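Local coordinates for packaging protein UL32 (Human herpesvirus 8 type M, PDB 6XF9) that forms a pentameric ring required for packaging of the viral genome, binds zinc, and probably helps direct new capsids to nuclear replication compartments, at residues S381-V384 / L385-P389; I205-L208 / A209-T212. One frame throughout, in Å; residues are numbered along the deposited sequence.

Contact 1 of 2, residues S381-V384 / L385-P389; sequences SEDV and LFRLP
R387 and D383, one helical turn apart, run side by side and point the same way, and the arginine can be followed outward atom by atom. Its CB lies 3.4 Å from D383 O. CG, set anti to the carbonyl carbon (chi1 -68°), continues past the D383 backbone, 4.0 Å from D383 CA. CD then comes alongside the carboxylate, and NE lies 3.7 Å from D383 OD1, a long salt bridge in which the oxygen lies at the edge of the guanidinium, in its plane; CZ with its two terminal nitrogens runs on past the carboxylate. The two flat groups are turned 28° against each other. At this length the pairing is probably more electrostatic than directional, while the backbone fixes the turn: R387 N donates to D383 O (3.0 Å), and L385 N to S381 O in the same i+4 pattern. F386 N has weak bonds to the carbonyls of both E382 and D383.

At the start of the turn, V384 N gives S381 OG a nearly straight bond of 3.3 Å (176°). V384 touches F80 and F81 of helix 71-83, L385 touches F81, and the F386 ring meets W5 edge-to-face. The whole is a short, serine N-capped helix, 382-386, with an i to i+4 Asp-Arg pair at its exit, where R387 leaves helical geometry.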
ATOM      1  N   SER D 381       1.588  27.147  37.477  1.00 46.09           N
ATOM      2  CA  SER D 381       2.419  27.665  38.568  1.00 46.61           C
ATOM      3  C   SER D 381       1.496  28.087  39.705  1.00 47.02           C
ATOM      4  O   SER D 381       0.786  29.092  39.582  1.00 46.57           O
ATOM      5  CB  SER D 381       3.272  28.836  38.114  1.00 46.26           C
ATOM      6  OG  SER D 381       3.810  29.497  39.245  1.00 46.94           O
ATOM      7  N   GLU D 382       1.452  27.285  40.780  1.00 56.25           N
ATOM      8  CA  GLU D 382       0.615  27.607  41.938  1.00 56.67           C
ATOM      9  C   GLU D 382       1.048  28.897  42.618  1.00 56.88           C
ATOM     10  O   GLU D 382       0.242  29.514  43.325  1.00 57.09           O
ATOM     11  CB  GLU D 382       0.617  26.463  42.957  1.00 57.90           C
ATOM     12  CG  GLU D 382       1.965  26.086  43.557  1.00 58.78           C
ATOM     13  CD  GLU D 382       2.845  25.292  42.624  1.00 58.99           C
ATOM     14  OE1 GLU D 382       3.779  24.620  43.131  1.00 60.39           O
ATOM     15  OE2 GLU D 382       2.603  25.317  41.389  1.00 58.05           O
ATOM     16  N   ASP D 383       2.315  29.287  42.457  1.00 52.30           N
ATOM     17  CA  ASP D 383       2.793  30.540  43.023  1.00 52.36           C
ATOM     18  C   ASP D 383       2.159  31.735  42.320  1.00 51.59           C
ATOM     19  O   ASP D 383       1.607  32.618  42.978  1.00 51.93           O
ATOM     20  CB  ASP D 383       4.310  30.596  42.920  1.00 52.79           C
ATOM     21  CG  ASP D 383       4.971  29.416  43.598  1.00 54.12           C
ATOM     22  OD1 ASP D 383       4.527  29.035  44.704  1.00 55.03           O
ATOM     23  OD2 ASP D 383       5.926  28.851  43.025  1.00 54.51           O
ATOM     24  N   VAL D 384       2.244  31.798  40.986  1.00 44.34           N
ATOM     25  CA  VAL D 384       1.598  32.884  40.248  1.00 43.65           C
ATOM     26  C   VAL D 384       0.129  32.955  40.602  1.00 43.94           C
ATOM     27  O   VAL D 384      -0.424  34.028  40.865  1.00 44.36           O
ATOM     28  CB  VAL D 384       1.780  32.710  38.728  1.00 43.04           C
ATOM     29  CG1 VAL D 384       0.998  33.763  38.003  1.00 42.78           C
ATOM     30  CG2 VAL D 384       3.236  32.804  38.349  1.00 43.12           C
ATOM     31  N   LEU D 385      -0.535  31.809  40.607  1.00 43.28           N
ATOM     32  CA  LEU D 385      -1.983  31.835  40.688  1.00 43.31           C
ATOM     33  C   LEU D 385      -2.457  32.229  42.078  1.00 44.07           C
ATOM     34  O   LEU D 385      -3.493  32.891  42.215  1.00 44.29           O
ATOM     35  CB  LEU D 385      -2.555  30.478  40.297  1.00 43.28           C
ATOM     36  CG  LEU D 385      -2.442  30.069  38.831  1.00 42.75           C
ATOM     37  CD1 LEU D 385      -3.398  28.888  38.592  1.00 42.97           C
ATOM     38  CD2 LEU D 385      -2.721  31.240  37.871  1.00 42.49           C
ATOM     39  N   PHE D 386      -1.743  31.801  43.124  1.00 49.62           N
ATOM     40  CA  PHE D 386      -2.334  31.817  44.455  1.00 50.34           C
ATOM     41  C   PHE D 386      -1.551  32.547  45.530  1.00 50.85           C
ATOM     42  O   PHE D 386      -2.120  32.798  46.593  1.00 51.51           O
ATOM     43  CB  PHE D 386      -2.628  30.380  44.927  1.00 50.73           C
ATOM     44  CG  PHE D 386      -3.939  29.869  44.405  1.00 50.60           C
ATOM     45  CD1 PHE D 386      -5.131  30.388  44.881  1.00 50.90           C
ATOM     46  CD2 PHE D 386      -3.979  28.948  43.382  1.00 50.27           C
ATOM     47  CE1 PHE D 386      -6.341  29.967  44.378  1.00 50.94           C
ATOM     48  CE2 PHE D 386      -5.182  28.512  42.878  1.00 50.40           C
ATOM     49  CZ  PHE D 386      -6.364  29.022  43.378  1.00 50.87           C
ATOM     50  N   ARG D 387      -0.304  32.915  45.301  1.00 67.29           N
ATOM     51  CA  ARG D 387       0.429  33.691  46.286  1.00 67.87           C
ATOM     52  C   ARG D 387       0.227  35.182  46.074  1.00 67.79           C
ATOM     53  O   ARG D 387       0.193  35.673  44.935  1.00 67.01           O
ATOM     54  CB  ARG D 387       1.906  33.335  46.252  1.00 68.24           C
ATOM     55  CG  ARG D 387       2.097  31.929  46.741  1.00 68.97           C
ATOM     56  CD  ARG D 387       3.429  31.714  47.369  1.00 70.11           C
ATOM     57  NE  ARG D 387       3.444  30.396  47.992  1.00 71.22           N
ATOM     58  CZ  ARG D 387       2.947  30.147  49.199  1.00 71.91           C
ATOM     59  NH1 ARG D 387       2.397  31.135  49.897  1.00 71.95           N
ATOM     60  NH2 ARG D 387       3.005  28.921  49.710  1.00 72.56           N
ATOM     61  N   LEU D 388       0.078  35.894  47.195  1.00 71.83           N
ATOM     62  CA  LEU D 388      -0.190  37.320  47.156  1.00 71.85           C
ATOM     63  C   LEU D 388       1.062  38.050  46.688  1.00 71.91           C
ATOM     64  O   LEU D 388       2.115  37.931  47.318  1.00 72.82           O
ATOM     65  CB  LEU D 388      -0.598  37.799  48.551  1.00 73.97           C
ATOM     66  CG  LEU D 388      -1.101  39.248  48.648  1.00 75.49           C
ATOM     67  CD1 LEU D 388      -2.170  39.351  49.741  1.00 76.85           C
ATOM     68  CD2 LEU D 388       0.055  40.294  48.814  1.00 76.33           C
ATOM     69  N   PRO D 389       0.980  38.857  45.644  1.00 53.39           N
ATOM     70  CA  PRO D 389       2.196  39.456  45.092  1.00 53.43           C
ATOM     71  C   PRO D 389       2.769  40.537  45.989  1.00 55.35           C
ATOM     72  O   PRO D 389       2.054  41.265  46.680  1.00 56.59           O
ATOM     73  CB  PRO D 389       1.723  40.049  43.764  1.00 52.61           C
ATOM     74  CG  PRO D 389       0.282  40.295  43.949  1.00 52.83           C
ATOM     75  CD  PRO D 389      -0.222  39.222  44.885  1.00 52.86           C
TER

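Contact 2 of 2, residues I205-L208 / A209-T212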
ATOM      1  N   ILE D 205       9.345  29.614  36.726  1.00 48.29           N
ATOM      2  CA  ILE D 205       8.767  30.837  36.185  1.00 46.72           C
ATOM      3  C   ILE D 205       9.831  31.927  36.072  1.00 47.55           C
ATOM      4  O   ILE D 205      10.897  31.813  36.702  1.00 49.16           O
ATOM      5  CB  ILE D 205       7.574  31.271  37.038  1.00 46.30           C
ATOM      6  CG1 ILE D 205       7.964  31.494  38.484  1.00 47.68           C
ATOM      7  CG2 ILE D 205       6.493  30.210  37.004  1.00 45.49           C
ATOM      8  CD1 ILE D 205       6.800  32.147  39.228  1.00 47.05           C
ATOM      9  N   PRO D 206       9.601  32.984  35.286  1.00 48.48           N
ATOM     10  CA  PRO D 206      10.624  34.025  35.112  1.00 49.28           C
ATOM     11  C   PRO D 206      11.103  34.621  36.430  1.00 50.31           C
ATOM     12  O   PRO D 206      10.444  34.505  37.464  1.00 50.41           O
ATOM     13  CB  PRO D 206       9.895  35.097  34.288  1.00 48.12           C
ATOM     14  CG  PRO D 206       8.816  34.422  33.628  1.00 46.97           C
ATOM     15  CD  PRO D 206       8.390  33.283  34.501  1.00 46.97           C
ATOM     16  N   GLU D 207      12.232  35.306  36.439  1.00 69.10           N
ATOM     17  CA  GLU D 207      12.682  35.931  37.677  1.00 70.01           C
ATOM     18  C   GLU D 207      11.722  36.986  38.141  1.00 69.18           C
ATOM     19  O   GLU D 207      11.331  36.981  39.238  1.00 69.45           O
ATOM     20  CB  GLU D 207      14.024  36.576  37.521  1.00 71.13           C
ATOM     21  CG  GLU D 207      15.055  36.074  38.494  1.00 72.78           C
ATOM     22  CD  GLU D 207      15.061  36.764  39.827  1.00 73.50           C
ATOM     23  OE1 GLU D 207      15.299  37.960  39.886  1.00 73.30           O
ATOM     24  OE2 GLU D 207      14.878  36.100  40.831  1.00 74.28           O
ATOM     25  N   LEU D 208      11.259  37.847  37.281  1.00 54.95           N
ATOM     26  CA  LEU D 208      10.300  38.843  37.763  1.00 54.24           C
ATOM     27  C   LEU D 208       9.131  38.188  38.462  1.00 53.95           C
ATOM     28  O   LEU D 208       8.634  38.712  39.470  1.00 54.24           O
ATOM     29  CB  LEU D 208       9.745  39.701  36.627  1.00 53.45           C
ATOM     30  CG  LEU D 208      10.546  40.803  35.979  1.00 53.82           C
ATOM     31  CD1 LEU D 208       9.852  41.198  34.731  1.00 53.22           C
ATOM     32  CD2 LEU D 208      10.454  41.935  36.952  1.00 54.34           C
ATOM     33  N   ALA D 209       8.660  37.054  37.937  1.00 50.85           N
ATOM     34  CA  ALA D 209       7.569  36.353  38.597  1.00 50.39           C
ATOM     35  C   ALA D 209       8.052  35.678  39.876  1.00 51.59           C
ATOM     36  O   ALA D 209       7.333  35.659  40.878  1.00 51.94           O
ATOM     37  CB  ALA D 209       6.935  35.348  37.642  1.00 49.56           C
ATOM     38  N   ARG D 210       9.273  35.149  39.880  1.00 47.24           N
ATOM     39  CA  ARG D 210       9.789  34.547  41.102  1.00 48.77           C
ATOM     40  C   ARG D 210       9.845  35.569  42.225  1.00 49.43           C
ATOM     41  O   ARG D 210       9.403  35.304  43.351  1.00 50.11           O
ATOM     42  CB  ARG D 210      11.178  33.976  40.864  1.00 50.05           C
ATOM     43  CG  ARG D 210      11.564  32.935  41.876  1.00 51.70           C
ATOM     44  CD  ARG D 210      13.058  32.699  41.843  1.00 53.27           C
ATOM     45  NE  ARG D 210      13.748  33.969  42.018  1.00 53.64           N
ATOM     46  CZ  ARG D 210      13.758  34.661  43.159  1.00 53.90           C
ATOM     47  NH1 ARG D 210      13.113  34.202  44.225  1.00 54.25           N
ATOM     48  NH2 ARG D 210      14.403  35.819  43.230  1.00 53.82           N
ATOM     49  N   ALA D 211      10.404  36.747  41.930  1.00 57.31           N
ATOM     50  CA  ALA D 211      10.492  37.824  42.905  1.00 57.45           C
ATOM     51  C   ALA D 211       9.117  38.219  43.415  1.00 56.90           C
ATOM     52  O   ALA D 211       8.936  38.435  44.619  1.00 58.00           O
ATOM     53  CB  ALA D 211      11.190  39.026  42.276  1.00 57.24           C
ATOM     54  N   THR D 212       8.121  38.251  42.533  1.00 53.42           N
ATOM     55  CA  THR D 212       6.816  38.757  42.928  1.00 52.81           C
ATOM     56  C   THR D 212       5.998  37.754  43.725  1.00 53.23           C
ATOM     57  O   THR D 212       5.188  38.157  44.562  1.00 53.59           O
ATOM     58  CB  THR D 212       6.028  39.180  41.698  1.00 51.54           C
ATOM     59  OG1 THR D 212       6.809  40.122  40.965  1.00 51.69           O
ATOM     60  CG2 THR D 212       4.735  39.835  42.100  1.00 51.41           C
TER
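E207 and R210 form an i to i+3 salt bridge on the first turn of helix 207-213, a local contact on a partly buried helix, with both charged residues exposed. The glutamate chain bends at chi2 and the arginine at chi3, which brings the two ends together, side by side and pointing the same way. A single oxygen, E207 OE2, takes both donors: R210 NE at 2.7 Å, through the anti lone pair, and R210 NH2 at 2.5 Å, a distance short enough that its exact value is doubtful. The carboxylate and guanidinium planes are nearly coplanar, 23° apart, and OE2 alone sits at the guanidinium edge, 9° out of its plane as seen from the NE bond.

A second oxygen with two donors lies further along: L208 O accepts from T212 N and, at 2.7 Å, from T212 OG1, which approach from opposite faces of the carbonyl plane. With OG1 anti to the carbonyl carbon (chi1 -55°) the hydroxyl reaches back and donates its proton to the preceding turn. Regular backbone bonds complete the coil, R210 N to P206 O (2.8 Å) and A211 N to E207 O (2.9 Å).

Apolar contact is concentrated at A209, whose CB is met by I205 CD1 at 3.6 Å and, more loosely, by P206 CD. L208 and T212 also touch helix 391-402, and I205 and P206 rest on Y84. Together these features make a helix start with proline at the N-cap position: the residue before the helix supplies the first carbonyl, and an acid in the first turn pairs with an arginine three residues on.

Overall arrangement
Contacts 1 and 2 show how two short helices, far apart in sequence, can be packed against each other: their centres lie about 10 Å apart, on the same side of the chain's centre. Three packing contacts join them. P389 CB sits 3.4 Å from T212 CG2, S381 OG lies 3.6 Å from I205 CG2, and V384 CG2 is 3.7 Å from I205 CD1, so both ends of segment 381-389 lean on segment 205-212. Contact 1 is the nearer to a metal: the side chain of L385 is about 11 Å from that of zinc ligand C299, whereas contact 2 lies away from the zinc sites.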